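Local coordinates for protein tRNA modification GTPase mnmE (Chlorobium tepidum, PDB 3GEE) that is a potassium-binding GTPase that probably takes part in adding a carboxymethylaminomethyl group to the wobble uridine (U34) of certain tRNAs, at residues A[12-24]-A[119-131]. Sequence-based numbering, arbitrary orientation.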
ATOM      1  N   PRO A  12     -16.859 -19.405  23.064  1.00103.99           N
ATOM      2  CA  PRO A  12     -16.319 -18.461  22.084  1.00103.95           C
ATOM      3  C   PRO A  12     -14.784 -18.477  22.009  1.00103.75           C
ATOM      4  O   PRO A  12     -14.175 -17.440  21.727  1.00104.15           O
ATOM      5  CB  PRO A  12     -16.831 -17.108  22.596  1.00103.84           C
ATOM      6  CG  PRO A  12     -18.142 -17.436  23.237  1.00104.08           C
ATOM      7  CD  PRO A  12     -18.076 -18.887  23.712  1.00104.07           C
ATOM      8  N   VAL A  13     -14.192 -19.654  22.227  1.00103.27           N
ATOM      9  CA  VAL A  13     -12.735 -19.875  22.282  1.00102.85           C
ATOM     10  C   VAL A  13     -11.873 -18.975  21.384  1.00102.74           C
ATOM     11  O   VAL A  13     -12.026 -18.989  20.160  1.00102.82           O
ATOM     12  CB  VAL A  13     -12.380 -21.336  21.920  1.00102.82           C
ATOM     13  CG1 VAL A  13     -10.972 -21.666  22.387  1.00102.90           C
ATOM     14  CG2 VAL A  13     -13.388 -22.309  22.508  1.00102.79           C
ATOM     15  N   PRO A  14     -10.954 -18.198  21.989  1.00102.52           N
ATOM     16  CA  PRO A  14     -10.034 -17.383  21.194  1.00102.36           C
ATOM     17  C   PRO A  14      -8.917 -18.222  20.577  1.00102.24           C
ATOM     18  O   PRO A  14      -8.546 -19.259  21.134  1.00102.23           O
ATOM     19  CB  PRO A  14      -9.459 -16.404  22.216  1.00102.30           C
ATOM     20  CG  PRO A  14      -9.546 -17.115  23.509  1.00102.32           C
ATOM     21  CD  PRO A  14     -10.739 -18.025  23.437  1.00102.44           C
ATOM     22  N   GLY A  15      -8.392 -17.775  19.436  1.00102.04           N
ATOM     23  CA  GLY A  15      -7.298 -18.478  18.761  1.00101.65           C
ATOM     24  C   GLY A  15      -5.938 -18.022  19.255  1.00101.38           C
ATOM     25  O   GLY A  15      -5.848 -17.153  20.126  1.00101.56           O
ATOM     26  N   HIS A  16      -4.878 -18.607  18.701  1.00100.89           N
ATOM     27  CA  HIS A  16      -3.520 -18.141  18.971  1.00100.42           C
ATOM     28  C   HIS A  16      -3.397 -16.660  18.592  1.00100.36           C
ATOM     29  O   HIS A  16      -3.936 -16.238  17.565  1.00100.14           O
ATOM     30  CB  HIS A  16      -2.501 -18.970  18.182  1.00100.20           C
ATOM     31  CG  HIS A  16      -1.095 -18.839  18.683  1.00 99.76           C
ATOM     32  ND1 HIS A  16      -0.377 -17.664  18.599  1.00 99.46           N
ATOM     33  CD2 HIS A  16      -0.273 -19.739  19.273  1.00 99.40           C
ATOM     34  CE1 HIS A  16       0.820 -17.844  19.125  1.00 99.57           C
ATOM     35  NE2 HIS A  16       0.911 -19.095  19.539  1.00 99.24           N
ATOM     36  N   PRO A  17      -2.713 -15.854  19.429  1.00100.30           N
ATOM     37  CA  PRO A  17      -2.488 -14.472  19.006  1.00100.31           C
ATOM     38  C   PRO A  17      -1.722 -14.440  17.689  1.00100.37           C
ATOM     39  O   PRO A  17      -0.698 -15.116  17.544  1.00100.47           O
ATOM     40  CB  PRO A  17      -1.650 -13.873  20.143  1.00100.18           C
ATOM     41  CG  PRO A  17      -1.101 -15.051  20.882  1.00100.20           C
ATOM     42  CD  PRO A  17      -2.134 -16.122  20.757  1.00100.15           C
ATOM     43  N   ILE A  18      -2.248 -13.693  16.727  1.00100.31           N
ATOM     44  CA  ILE A  18      -1.633 -13.579  15.415  1.00100.33           C
ATOM     45  C   ILE A  18      -1.499 -12.115  15.047  1.00100.59           C
ATOM     46  O   ILE A  18      -2.340 -11.300  15.427  1.00100.77           O
ATOM     47  CB  ILE A  18      -2.441 -14.321  14.325  1.00100.22           C
ATOM     48  CG1 ILE A  18      -3.905 -13.873  14.329  1.00100.10           C
ATOM     49  CG2 ILE A  18      -2.336 -15.826  14.510  1.00100.29           C
ATOM     50  CD1 ILE A  18      -4.739 -14.473  13.225  1.00100.36           C
ATOM     51  N   ALA A  19      -0.436 -11.789  14.312  1.00100.69           N
ATOM     52  CA  ALA A  19      -0.173 -10.423  13.866  1.00100.75           C
ATOM     53  C   ALA A  19       0.029 -10.391  12.354  1.00100.89           C
ATOM     54  O   ALA A  19       0.412 -11.401  11.757  1.00101.16           O
ATOM     55  CB  ALA A  19       1.050  -9.868  14.574  1.00100.70           C
ATOM     56  N   ALA A  20      -0.225  -9.230  11.746  1.00100.72           N
ATOM     57  CA  ALA A  20      -0.091  -9.034  10.308  1.00100.64           C
ATOM     58  C   ALA A  20      -0.158  -7.561   9.930  1.00100.92           C
ATOM     59  O   ALA A  20      -0.893  -6.785  10.544  1.00101.13           O
ATOM     60  CB  ALA A  20      -1.168  -9.792   9.575  1.00100.51           C
ATOM     61  N   ILE A  21       0.623  -7.182   8.920  1.00101.17           N
ATOM     62  CA  ILE A  21       0.482  -5.893   8.254  1.00101.28           C
ATOM     63  C   ILE A  21      -0.848  -5.986   7.531  1.00101.78           C
ATOM     64  O   ILE A  21      -1.091  -6.960   6.828  1.00102.01           O
ATOM     65  CB  ILE A  21       1.589  -5.688   7.200  1.00101.14           C
ATOM     66  CG1 ILE A  21       2.954  -6.189   7.718  1.00100.93           C
ATOM     67  CG2 ILE A  21       1.606  -4.262   6.700  1.00100.44           C
ATOM     68  CD1 ILE A  21       3.904  -5.129   8.223  1.00100.19           C
ATOM     69  N   ALA A  22      -1.721  -5.001   7.714  1.00102.41           N
ATOM     70  CA  ALA A  22      -3.089  -5.101   7.196  1.00102.92           C
ATOM     71  C   ALA A  22      -3.320  -4.196   5.996  1.00103.42           C
ATOM     72  O   ALA A  22      -4.326  -4.320   5.288  1.00103.36           O
ATOM     73  CB  ALA A  22      -4.093  -4.797   8.294  1.00102.76           C
ATOM     74  N   THR A  23      -2.375  -3.288   5.783  1.00104.00           N
ATOM     75  CA  THR A  23      -2.423  -2.313   4.698  1.00104.43           C
ATOM     76  C   THR A  23      -1.521  -2.738   3.530  1.00104.54           C
ATOM     77  O   THR A  23      -0.645  -3.586   3.708  1.00104.59           O
ATOM     78  CB  THR A  23      -1.980  -0.952   5.226  1.00104.66           C
ATOM     79  OG1 THR A  23      -0.765  -1.111   5.979  1.00105.05           O
ATOM     80  CG2 THR A  23      -3.061  -0.384   6.125  1.00104.47           C
ATOM     81  N   PRO A  24      -1.735  -2.164   2.329  1.00104.68           N
ATOM     82  CA  PRO A  24      -0.934  -2.561   1.168  1.00104.71           C
ATOM     83  C   PRO A  24       0.541  -2.262   1.362  1.00104.75           C
ATOM     84  O   PRO A  24       0.894  -1.299   2.034  1.00104.99           O
ATOM     85  CB  PRO A  24      -1.487  -1.687   0.037  1.00104.57           C
ATOM     86  CG  PRO A  24      -2.837  -1.311   0.472  1.00105.07           C
ATOM     87  CD  PRO A  24      -2.724  -1.137   1.963  1.00104.91           C
ATOM     88  N   GLY A 119       5.034 -12.458  21.560  1.00104.45           N
ATOM     89  CA  GLY A 119       3.908 -13.367  21.735  1.00103.89           C
ATOM     90  C   GLY A 119       3.189 -13.821  20.482  1.00103.61           C
ATOM     91  O   GLY A 119       2.812 -14.991  20.377  1.00103.31           O
ATOM     92  N   CYS A 120       2.984 -12.898  19.542  1.00103.42           N
ATOM     93  CA  CYS A 120       2.202 -13.178  18.337  1.00103.41           C
ATOM     94  C   CYS A 120       2.908 -14.104  17.354  1.00103.19           C
ATOM     95  O   CYS A 120       4.135 -14.153  17.309  1.00103.40           O
ATOM     96  CB  CYS A 120       1.865 -11.879  17.619  1.00103.55           C
ATOM     97  SG  CYS A 120       0.550 -10.917  18.359  1.00104.60           S
ATOM     98  N   ARG A 121       2.121 -14.839  16.574  1.00102.89           N
ATOM     99  CA  ARG A 121       2.646 -15.560  15.421  1.00102.69           C
ATOM    100  C   ARG A 121       2.183 -14.827  14.163  1.00102.62           C
ATOM    101  O   ARG A 121       1.237 -14.038  14.224  1.00103.01           O
ATOM    102  CB  ARG A 121       2.170 -17.013  15.410  1.00102.60           C
ATOM    103  CG  ARG A 121       0.924 -17.242  14.591  1.00102.53           C
ATOM    104  CD  ARG A 121       0.939 -18.594  13.932  1.00102.63           C
ATOM    105  NE  ARG A 121       0.114 -19.557  14.653  1.00103.21           N
ATOM    106  CZ  ARG A 121      -1.197 -19.704  14.467  1.00103.56           C
ATOM    107  NH1 ARG A 121      -1.841 -18.941  13.581  1.00102.71           N
ATOM    108  NH2 ARG A 121      -1.862 -20.618  15.169  1.00103.26           N
ATOM    109  N   LEU A 122       2.841 -15.064  13.031  1.00102.15           N
ATOM    110  CA  LEU A 122       2.436 -14.417  11.787  1.00101.90           C
ATOM    111  C   LEU A 122       1.150 -15.068  11.313  1.00101.83           C
ATOM    112  O   LEU A 122       1.007 -16.284  11.378  1.00101.79           O
ATOM    113  CB  LEU A 122       3.545 -14.514  10.730  1.00101.92           C
ATOM    114  CG  LEU A 122       3.636 -13.586   9.505  1.00101.45           C
ATOM    115  CD1 LEU A 122       2.881 -14.150   8.323  1.00100.71           C
ATOM    116  CD2 LEU A 122       3.186 -12.169   9.805  1.00100.59           C
ATOM    117  N   ALA A 123       0.205 -14.250  10.870  1.00101.99           N
ATOM    118  CA  ALA A 123      -1.098 -14.740  10.441  1.00102.29           C
ATOM    119  C   ALA A 123      -1.006 -15.524   9.139  1.00102.59           C
ATOM    120  O   ALA A 123      -0.285 -15.138   8.223  1.00102.65           O
ATOM    121  CB  ALA A 123      -2.070 -13.583  10.289  1.00102.08           C
ATOM    122  N   GLU A 124      -1.736 -16.631   9.065  1.00103.05           N
ATOM    123  CA  GLU A 124      -1.901 -17.360   7.811  1.00103.42           C
ATOM    124  C   GLU A 124      -2.761 -16.507   6.879  1.00103.24           C
ATOM    125  O   GLU A 124      -3.373 -15.542   7.328  1.00103.29           O
ATOM    126  CB  GLU A 124      -2.559 -18.718   8.063  1.00103.72           C
ATOM    127  CG  GLU A 124      -1.707 -19.689   8.879  1.00105.15           C
ATOM    128  CD  GLU A 124      -2.154 -21.139   8.736  1.00107.33           C
ATOM    129  OE1 GLU A 124      -1.765 -21.968   9.595  1.00107.98           O
ATOM    130  OE2 GLU A 124      -2.885 -21.450   7.763  1.00108.27           O
ATOM    131  N   PRO A 125      -2.808 -16.841   5.577  1.00103.30           N
ATOM    132  CA  PRO A 125      -3.577 -15.941   4.720  1.00103.22           C
ATOM    133  C   PRO A 125      -5.076 -16.100   4.962  1.00102.99           C
ATOM    134  O   PRO A 125      -5.565 -17.224   5.119  1.00103.00           O
ATOM    135  CB  PRO A 125      -3.195 -16.381   3.297  1.00103.21           C
ATOM    136  CG  PRO A 125      -2.071 -17.368   3.461  1.00103.37           C
ATOM    137  CD  PRO A 125      -2.237 -17.962   4.813  1.00103.32           C
ATOM    138  N   GLY A 126      -5.783 -14.972   5.028  1.00102.70           N
ATOM    139  CA  GLY A 126      -7.222 -14.964   5.275  1.00102.45           C
ATOM    140  C   GLY A 126      -7.682 -15.417   6.654  1.00102.23           C
ATOM    141  O   GLY A 126      -8.881 -15.559   6.888  1.00102.46           O
ATOM    142  N   GLU A 127      -6.743 -15.625   7.575  1.00101.76           N
ATOM    143  CA  GLU A 127      -7.069 -16.152   8.897  1.00101.30           C
ATOM    144  C   GLU A 127      -8.019 -15.251   9.691  1.00101.05           C
ATOM    145  O   GLU A 127      -8.878 -15.745  10.421  1.00101.06           O
ATOM    146  CB  GLU A 127      -5.801 -16.437   9.705  1.00101.20           C
ATOM    147  CG  GLU A 127      -6.079 -17.145  11.020  1.00101.44           C
ATOM    148  CD  GLU A 127      -4.837 -17.704  11.677  1.00102.68           C
ATOM    149  OE1 GLU A 127      -3.719 -17.259  11.316  1.00103.31           O
ATOM    150  OE2 GLU A 127      -4.985 -18.587  12.559  1.00102.48           O
ATOM    151  N   PHE A 128      -7.867 -13.938   9.541  1.00100.59           N
ATOM    152  CA  PHE A 128      -8.736 -12.998  10.226  1.00100.30           C
ATOM    153  C   PHE A 128     -10.191 -13.197   9.827  1.00100.12           C
ATOM    154  O   PHE A 128     -11.057 -13.329  10.692  1.00100.40           O
ATOM    155  CB  PHE A 128      -8.299 -11.559   9.976  1.00100.25           C
ATOM    156  CG  PHE A 128      -7.011 -11.198  10.643  1.00100.85           C
ATOM    157  CD1 PHE A 128      -6.994 -10.750  11.959  1.00101.42           C
ATOM    158  CD2 PHE A 128      -5.805 -11.300   9.959  1.00101.50           C
ATOM    159  CE1 PHE A 128      -5.792 -10.416  12.585  1.00101.67           C
ATOM    160  CE2 PHE A 128      -4.598 -10.963  10.577  1.00101.42           C
ATOM    161  CZ  PHE A 128      -4.593 -10.521  11.889  1.00101.23           C
ATOM    162  N   THR A 129     -10.458 -13.245   8.527  1.00 99.83           N
ATOM    163  CA  THR A 129     -11.820 -13.446   8.047  1.00 99.69           C
ATOM    164  C   THR A 129     -12.282 -14.865   8.362  1.00 99.63           C
ATOM    165  O   THR A 129     -13.452 -15.091   8.672  1.00 99.90           O
ATOM    166  CB  THR A 129     -11.963 -13.157   6.542  1.00 99.69           C
ATOM    167  OG1 THR A 129     -11.496 -11.829   6.256  1.00100.00           O
ATOM    168  CG2 THR A 129     -13.417 -13.275   6.125  1.00 99.61           C
ATOM    169  N   ARG A 130     -11.353 -15.813   8.298  1.00 99.29           N
ATOM    170  CA  ARG A 130     -11.637 -17.190   8.677  1.00 99.07           C
ATOM    171  C   ARG A 130     -12.171 -17.251  10.111  1.00 99.11           C
ATOM    172  O   ARG A 130     -13.138 -17.970  10.400  1.00 99.31           O
ATOM    173  CB  ARG A 130     -10.377 -18.040   8.553  1.00 98.97           C
ATOM    174  CG  ARG A 130     -10.613 -19.513   8.713  1.00 98.71           C
ATOM    175  CD  ARG A 130      -9.324 -20.220   9.041  1.00 98.88           C
ATOM    176  NE  ARG A 130      -9.239 -21.481   8.314  1.00 99.80           N
ATOM    177  CZ  ARG A 130      -8.651 -21.625   7.130  1.00 99.93           C
ATOM    178  NH1 ARG A 130      -8.078 -20.585   6.535  1.00100.24           N
ATOM    179  NH2 ARG A 130      -8.630 -22.813   6.542  1.00 99.96           N
ATOM    180  N   ARG A 131     -11.540 -16.492  11.005  1.00 98.73           N
ATOM    181  CA  ARG A 131     -11.964 -16.453  12.397  1.00 98.30           C
ATOM    182  C   ARG A 131     -13.317 -15.775  12.527  1.00 98.34           C
ATOM    183  O   ARG A 131     -14.151 -16.209  13.321  1.00 98.31           O
ATOM    184  CB  ARG A 131     -10.921 -15.764  13.271  1.00 98.04           C
ATOM    185  CG  ARG A 131      -9.758 -16.662  13.606  1.00 96.84           C
ATOM    186  CD  ARG A 131      -8.710 -15.927  14.390  1.00 95.04           C
ATOM    187  NE  ARG A 131      -7.621 -16.820  14.765  1.00 94.38           N
ATOM    188  CZ  ARG A 131      -6.616 -16.478  15.562  1.00 94.41           C
ATOM    189  NH1 ARG A 131      -6.559 -15.257  16.076  1.00 94.46           N
ATOM    190  NH2 ARG A 131      -5.669 -17.359  15.851  1.00 94.29           N
TER
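Ile18 pushes its CD1 methyl among three side chains from the first turns of helix 127-134: Glu127, Phe128 and Arg131. CD1 lies over one face of the Phe128 ring, 4.2 Å from its centroid and 13° off the normal, a CH-pi contact. It also packs on one face of the Arg131 guanidinium and beside the Glu127 carboxylate. With chi1 at 53°, CG1 sits between the backbone N and the carbonyl carbon, and the chain runs on toward the helix while CG2 packs against the bent side chain of Arg121. Gly15 CA covers the other face of the Arg131 guanidinium. His16 O lies at the guanidinium edge, in its plane, and accepts from Arg131 NH2 on a lone pair (2.7 Å, 162°). Glu127 OE2 lies 3.3 Å from Arg121 NH1, in a weak bond, and 3.6 Å from Arg131 NH2, a salt-bridge network in which one carboxylate probably offsets part of the charge of two guanidiniums. Ala20 CB meets the Phe128 ring at its edge. Arg121 N to Pro17 O (3.0 Å) and Ala19 N to Arg121 O (2.8 Å) join the strands in parallel. His16 ND1 and Arg121 N reach Pro17 O from opposite faces of its carbonyl plane. Strand 121-122, pairing with 18-21, is an outermost strand, within this chain, of the mixed sheet of the TrmE N-terminal, folate-binding domain, and Phe128 forms a cation-pi pair with Arg34, a predicted formyltetrahydrofolate-binding residue.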